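Long-range contacts in divalent-cation tolerance protein CutA (Thermus thermophilus, PDB 1NZA), which is probably involved in resistance toward heavy metals, working as a cytoplasmic homotrimer that has been linked to copper binding: residues A[5-10]-A[73-78]; A[29-34]-A[53-58]. One frame throughout, in Å; residues are numbered along the deposited sequence.

Contact 1. Residues A[5-10]-A[73-78]; sequences VLITVP and ALHPYT. With NA (sodium ion), chain B.
The backbone carbonyl O of Thr8 accepts a hydrogen bond from His75 NE2 at 3.0 Å, tying the end of strand 2-9, in the ferredoxin-like sheet typical of CutA proteins, to the loop that leaves helix 64-74. The bond is close to straight, 162° at the hydrogen, and lies both in the carbonyl plane and in the plane of the imidazole. At another point of the ring edge His75 ND1 accepts a hydrogen bond from Tyr77 N at 3.2 Å, again in the ring plane. With NE2 donating and ND1 accepting, the two bonds fix the rotation of the imidazole and are consistent with a neutral ring protonated on NE2. His75, the first residue past the helix to leave helical backbone angles, reaches the strand because its CG stands opposite the backbone N (chi1 -156°).

Apolar groups of the strand pack beside the imidazole. Ile7 CG2 comes up to the ring edge at CD2, while Val9 CG1 approaches His75 NE2 obliquely at 4.0 Å. Beyond the strand end, the rings of Pro10 and Pro76 slide past each other in opposite directions, with their CG atoms 3.9 Å apart, and Pro10 CB meets the phenol end of Tyr77.

The side chain of Thr8 serves a different site. Its hydroxyl is hydrogen-bonded to Glu81. Turned between the backbone N and the carbonyl carbon (chi1 46°), Thr8 OG1 coordinates the sodium ion at 2.3 Å; the ion also binds water 2 at 2.4 Å and water 1 at 2.5 Å, with further ligands that include Glu52 OE1.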
loop_
_atom_site.group_PDB
_atom_site.type_symbol
_atom_site.label_atom_id
_atom_site.label_comp_id
_atom_site.label_asym_id
_atom_site.label_seq_id
_atom_site.Cartn_x
_atom_site.Cartn_y
_atom_site.Cartn_z
ATOM N N VAL A 5 -3.672 6.649 -4.493
ATOM C CA VAL A 5 -4.883 5.945 -4.896
ATOM C C VAL A 5 -4.593 4.526 -5.335
ATOM O O VAL A 5 -3.678 4.291 -6.125
ATOM C CB VAL A 5 -5.588 6.707 -6.039
ATOM C CG1 VAL A 5 -6.716 5.883 -6.615
ATOM C CG2 VAL A 5 -6.125 8.027 -5.511
ATOM N N LEU A 6 -5.363 3.577 -4.803
ATOM C CA LEU A 6 -5.199 2.171 -5.160
ATOM C C LEU A 6 -6.264 1.791 -6.179
ATOM O O LEU A 6 -7.433 2.158 -6.035
ATOM C CB LEU A 6 -5.358 1.270 -3.931
ATOM C CG LEU A 6 -4.502 1.563 -2.695
ATOM C CD1 LEU A 6 -4.666 0.435 -1.679
ATOM C CD2 LEU A 6 -3.063 1.701 -3.091
ATOM N N ILE A 7 -5.857 1.046 -7.202
ATOM C CA ILE A 7 -6.766 0.587 -8.247
ATOM C C ILE A 7 -6.271 -0.792 -8.651
ATOM O O ILE A 7 -5.070 -0.984 -8.821
ATOM C CB ILE A 7 -6.693 1.476 -9.515
ATOM C CG1 ILE A 7 -7.022 2.932 -9.174
ATOM C CG2 ILE A 7 -7.679 0.963 -10.572
ATOM C CD1 ILE A 7 -6.723 3.893 -10.302
ATOM N N THR A 8 -7.165 -1.762 -8.774
ATOM C CA THR A 8 -6.719 -3.071 -9.231
ATOM C C THR A 8 -7.307 -3.254 -10.622
ATOM O O THR A 8 -8.384 -2.729 -10.920
ATOM C CB THR A 8 -7.159 -4.203 -8.295
ATOM O OG1 THR A 8 -8.538 -4.038 -7.958
ATOM C CG2 THR A 8 -6.317 -4.194 -7.023
ATOM N N VAL A 9 -6.579 -3.976 -11.472
ATOM C CA VAL A 9 -6.989 -4.225 -12.849
ATOM C C VAL A 9 -6.765 -5.703 -13.193
ATOM O O VAL A 9 -5.972 -6.388 -12.550
ATOM C CB VAL A 9 -6.201 -3.312 -13.822
ATOM C CG1 VAL A 9 -6.448 -1.842 -13.469
ATOM C CG2 VAL A 9 -4.712 -3.610 -13.731
ATOM N N PRO A 10 -7.464 -6.210 -14.220
ATOM C CA PRO A 10 -7.358 -7.610 -14.641
ATOM C C PRO A 10 -6.168 -8.035 -15.491
ATOM O O PRO A 10 -5.891 -9.233 -15.596
ATOM C CB PRO A 10 -8.674 -7.831 -15.377
ATOM C CG PRO A 10 -8.871 -6.521 -16.051
ATOM C CD PRO A 10 -8.544 -5.526 -14.958
ATOM N N ALA A 73 -13.959 4.970 -17.299
ATOM C CA ALA A 73 -14.038 4.905 -18.756
ATOM C C ALA A 73 -13.079 3.870 -19.339
ATOM O O ALA A 73 -13.459 3.068 -20.194
ATOM C CB ALA A 73 -13.741 6.275 -19.355
ATOM N N LEU A 74 -11.834 3.899 -18.871
ATOM C CA LEU A 74 -10.807 2.977 -19.346
ATOM C C LEU A 74 -10.933 1.575 -18.755
ATOM O O LEU A 74 -10.701 0.587 -19.445
ATOM C CB LEU A 74 -9.417 3.539 -19.031
ATOM C CG LEU A 74 -9.015 4.852 -19.712
ATOM C CD1 LEU A 74 -7.727 5.372 -19.104
ATOM C CD2 LEU A 74 -8.848 4.634 -21.213
ATOM N N HIS A 75 -11.305 1.488 -17.481
ATOM C CA HIS A 75 -11.434 0.196 -16.811
ATOM C C HIS A 75 -12.573 -0.617 -17.428
ATOM O O HIS A 75 -13.678 -0.111 -17.624
ATOM C CB HIS A 75 -11.677 0.412 -15.311
ATOM C CG HIS A 75 -11.278 -0.751 -14.454
ATOM N ND1 HIS A 75 -11.918 -1.971 -14.502
ATOM C CD2 HIS A 75 -10.315 -0.869 -13.508
ATOM C CE1 HIS A 75 -11.369 -2.790 -13.621
ATOM N NE2 HIS A 75 -10.394 -2.145 -13.005
ATOM N N PRO A 76 -12.317 -1.898 -17.739
ATOM C CA PRO A 76 -13.324 -2.776 -18.344
ATOM C C PRO A 76 -14.514 -3.167 -17.470
ATOM O O PRO A 76 -15.578 -3.501 -17.991
ATOM C CB PRO A 76 -12.500 -3.987 -18.776
ATOM C CG PRO A 76 -11.439 -4.052 -17.721
ATOM C CD PRO A 76 -11.029 -2.602 -17.598
ATOM N N TYR A 77 -14.345 -3.120 -16.153
ATOM C CA TYR A 77 -15.420 -3.503 -15.244
ATOM C C TYR A 77 -16.248 -2.318 -14.750
ATOM O O TYR A 77 -15.735 -1.217 -14.556
ATOM C CB TYR A 77 -14.829 -4.307 -14.078
ATOM C CG TYR A 77 -14.146 -5.586 -14.541
ATOM C CD1 TYR A 77 -13.249 -6.269 -13.716
ATOM C CD2 TYR A 77 -14.388 -6.105 -15.820
ATOM C CE1 TYR A 77 -12.607 -7.436 -14.155
ATOM C CE2 TYR A 77 -13.754 -7.268 -16.267
ATOM C CZ TYR A 77 -12.864 -7.928 -15.432
ATOM O OH TYR A 77 -12.224 -9.072 -15.881
ATOM N N THR A 78 -17.540 -2.561 -14.555
ATOM C CA THR A 78 -18.475 -1.526 -14.126
ATOM C C THR A 78 -18.151 -0.802 -12.823
ATOM O O THR A 78 -18.168 0.428 -12.783
ATOM C CB THR A 78 -19.912 -2.084 -14.035
ATOM O OG1 THR A 78 -19.944 -3.202 -13.140
ATOM C CG2 THR A 78 -20.392 -2.523 -15.410
HETATM NA NA NA B . -9.865 -5.898 -7.754
HETATM O O HOH W 1 -9.641 -5.502 -5.262
HETATM O O HOH W 2 -11.207 -7.853 -7.355
#

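Contact 2. Residues A[29-34]-A[53-58]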
loop_
_atom_site.group_PDB
_atom_site.type_symbol
_atom_site.label_atom_id
_atom_site.label_comp_id
_atom_site.label_asym_id
_atom_site.label_seq_id
_atom_site.Cartn_x
_atom_site.Cartn_y
_atom_site.Cartn_z
ATOM N N ALA A 29 0.940 12.226 -11.066
ATOM C CA ALA A 29 2.322 12.537 -11.402
ATOM C C ALA A 29 3.125 11.257 -11.556
ATOM O O ALA A 29 4.108 11.204 -12.295
ATOM C CB ALA A 29 2.944 13.393 -10.316
ATOM N N CYS A 30 2.691 10.222 -10.847
ATOM C CA CYS A 30 3.387 8.943 -10.881
ATOM C C CYS A 30 2.420 7.799 -10.654
ATOM O O CYS A 30 1.430 7.944 -9.936
ATOM C CB CYS A 30 4.455 8.928 -9.790
ATOM S SG CYS A 30 5.356 7.371 -9.622
ATOM N N VAL A 31 2.699 6.659 -11.277
ATOM C CA VAL A 31 1.865 5.479 -11.089
ATOM C C VAL A 31 2.774 4.261 -11.012
ATOM O O VAL A 31 3.620 4.064 -11.888
ATOM C CB VAL A 31 0.877 5.271 -12.255
ATOM C CG1 VAL A 31 0.117 3.972 -12.057
ATOM C CG2 VAL A 31 -0.102 6.436 -12.334
ATOM N N ASN A 32 2.617 3.462 -9.957
ATOM C CA ASN A 32 3.415 2.245 -9.793
ATOM C C ASN A 32 2.512 1.058 -10.092
ATOM O O ASN A 32 1.385 1.003 -9.603
ATOM C CB ASN A 32 3.911 2.077 -8.351
ATOM C CG ASN A 32 4.715 3.253 -7.855
ATOM O OD1 ASN A 32 4.472 3.753 -6.757
ATOM N ND2 ASN A 32 5.688 3.692 -8.646
ATOM N N ILE A 33 3.010 0.108 -10.879
ATOM C CA ILE A 33 2.245 -1.090 -11.200
ATOM C C ILE A 33 2.888 -2.279 -10.502
ATOM O O ILE A 33 4.070 -2.562 -10.715
ATOM C CB ILE A 33 2.235 -1.366 -12.717
ATOM C CG1 ILE A 33 1.601 -0.178 -13.451
ATOM C CG2 ILE A 33 1.486 -2.683 -13.010
ATOM C CD1 ILE A 33 1.661 -0.294 -14.970
ATOM N N VAL A 34 2.114 -2.956 -9.655
ATOM C CA VAL A 34 2.601 -4.136 -8.937
ATOM C C VAL A 34 1.890 -5.348 -9.537
ATOM O O VAL A 34 0.687 -5.507 -9.398
ATOM C CB VAL A 34 2.274 -4.043 -7.442
ATOM C CG1 VAL A 34 2.831 -5.262 -6.718
ATOM C CG2 VAL A 34 2.842 -2.753 -6.862
ATOM N N LEU A 53 -3.518 -6.875 -11.015
ATOM C CA LEU A 53 -2.326 -6.063 -10.844
ATOM C C LEU A 53 -2.805 -4.862 -10.060
ATOM O O LEU A 53 -3.963 -4.447 -10.188
ATOM C CB LEU A 53 -1.746 -5.604 -12.177
ATOM C CG LEU A 53 -1.126 -6.698 -13.042
ATOM C CD1 LEU A 53 -2.182 -7.339 -13.919
ATOM C CD2 LEU A 53 -0.033 -6.081 -13.888
ATOM N N LEU A 54 -1.918 -4.309 -9.243
ATOM C CA LEU A 54 -2.260 -3.166 -8.416
ATOM C C LEU A 54 -1.617 -1.906 -8.948
ATOM O O LEU A 54 -0.453 -1.913 -9.323
ATOM C CB LEU A 54 -1.775 -3.398 -6.980
ATOM C CG LEU A 54 -1.914 -2.260 -5.960
ATOM C CD1 LEU A 54 -3.378 -2.050 -5.615
ATOM C CD2 LEU A 54 -1.132 -2.603 -4.702
ATOM N N LEU A 55 -2.378 -0.820 -8.990
ATOM C CA LEU A 55 -1.821 0.455 -9.421
ATOM C C LEU A 55 -1.783 1.341 -8.177
ATOM O O LEU A 55 -2.785 1.435 -7.461
ATOM C CB LEU A 55 -2.709 1.145 -10.462
ATOM C CG LEU A 55 -3.137 0.441 -11.754
ATOM C CD1 LEU A 55 -3.564 1.499 -12.756
ATOM C CD2 LEU A 55 -2.011 -0.382 -12.323
ATOM N N LEU A 56 -0.626 1.939 -7.895
ATOM C CA LEU A 56 -0.489 2.875 -6.768
ATOM C C LEU A 56 -0.331 4.215 -7.471
ATOM O O LEU A 56 0.689 4.470 -8.112
ATOM C CB LEU A 56 0.755 2.574 -5.930
ATOM C CG LEU A 56 0.830 1.221 -5.219
ATOM C CD1 LEU A 56 2.068 1.164 -4.327
ATOM C CD2 LEU A 56 -0.400 1.030 -4.387
ATOM N N VAL A 57 -1.346 5.067 -7.351
ATOM C CA VAL A 57 -1.359 6.362 -8.029
ATOM C C VAL A 57 -1.117 7.562 -7.118
ATOM O O VAL A 57 -1.851 7.767 -6.157
ATOM C CB VAL A 57 -2.716 6.570 -8.735
ATOM C CG1 VAL A 57 -2.664 7.812 -9.618
ATOM C CG2 VAL A 57 -3.069 5.330 -9.556
ATOM N N LYS A 58 -0.096 8.358 -7.435
ATOM C CA LYS A 58 0.227 9.552 -6.648
ATOM C C LYS A 58 -0.524 10.735 -7.262
ATOM O O LYS A 58 -0.187 11.194 -8.353
ATOM C CB LYS A 58 1.730 9.816 -6.692
ATOM C CG LYS A 58 2.580 8.560 -6.572
ATOM C CD LYS A 58 2.313 7.801 -5.285
ATOM C CE LYS A 58 2.765 6.359 -5.427
ATOM N NZ LYS A 58 4.137 6.280 -6.020
#
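Asn32 and Leu56 exchange two backbone hydrogen bonds, Asn32 N to Leu56 O at 2.9 Å and Leu56 N to Asn32 O at 2.8 Å, toward the open end of the antiparallel beta hairpin formed by strands 30-42 and 47-60. Val34 and Leu54 form the next hydrogen-bonded pair, and the short strand axes run at 162° to each other. Where the chain enters the hairpin, Ala29 N donates to Lys58 O.

Side chains fill the two faces of this pairing differently. On one, Val31 and Val57 lie side by side with CG2 and CG1 4.0 Å apart, and the side chains of Ile33 and Leu55 do likewise, Ile33 CG1 3.8 Å from Leu55 CD2. On the other face, Lys58 NZ donates to Asn32 OD1 at 2.7 Å, approaching from 34° out of the amide's carbonyl plane.

Helix 12-24 covers the apolar face through Ala15, Ile18, Ala19 and Val23. The face carrying Asn32, Val34, Leu54 and Leu56 turns toward the neighbouring subunits: Val34 packs on Val34 of the second subunit and on Leu37 of the third, whose strand pairs with residues 30-33 and continues the sheet across the interface. A salt bridge to Glu81 of the third subunit would offset the charge of the buried Lys58, so the hairpin and the trimer interface share this group. Its chain bends at chi2 (-59°) and again at chi4, so that the Lys58 side chain crosses that of Asn32 at about a right angle and NZ arrives at OD1. On the way its aliphatic part passes Cys30, Lys58 CG lying 3.7 Å from Cys30 CB.

In the fold
Contacts 1 and 2 have centres about 12 Å apart and meet in the four-stranded antiparallel sheet, whose order is 30-42, 47-60, 2-9, 82-86. Contact 2 pairs the first two of these strands; contact 1 fastens the third to the loop that follows helix 64-74. Along the chain, both segments of contact 2 fall between residues 5-10 and 73-78. The central strands join the two directly, through probable hydrogen bonds from Leu55 N to Ile7 O and from Val5 N to Val57 O. Both contacts reach the second subunit, and contact 2 also borders the third, linking the core of each chain to the homotrimer.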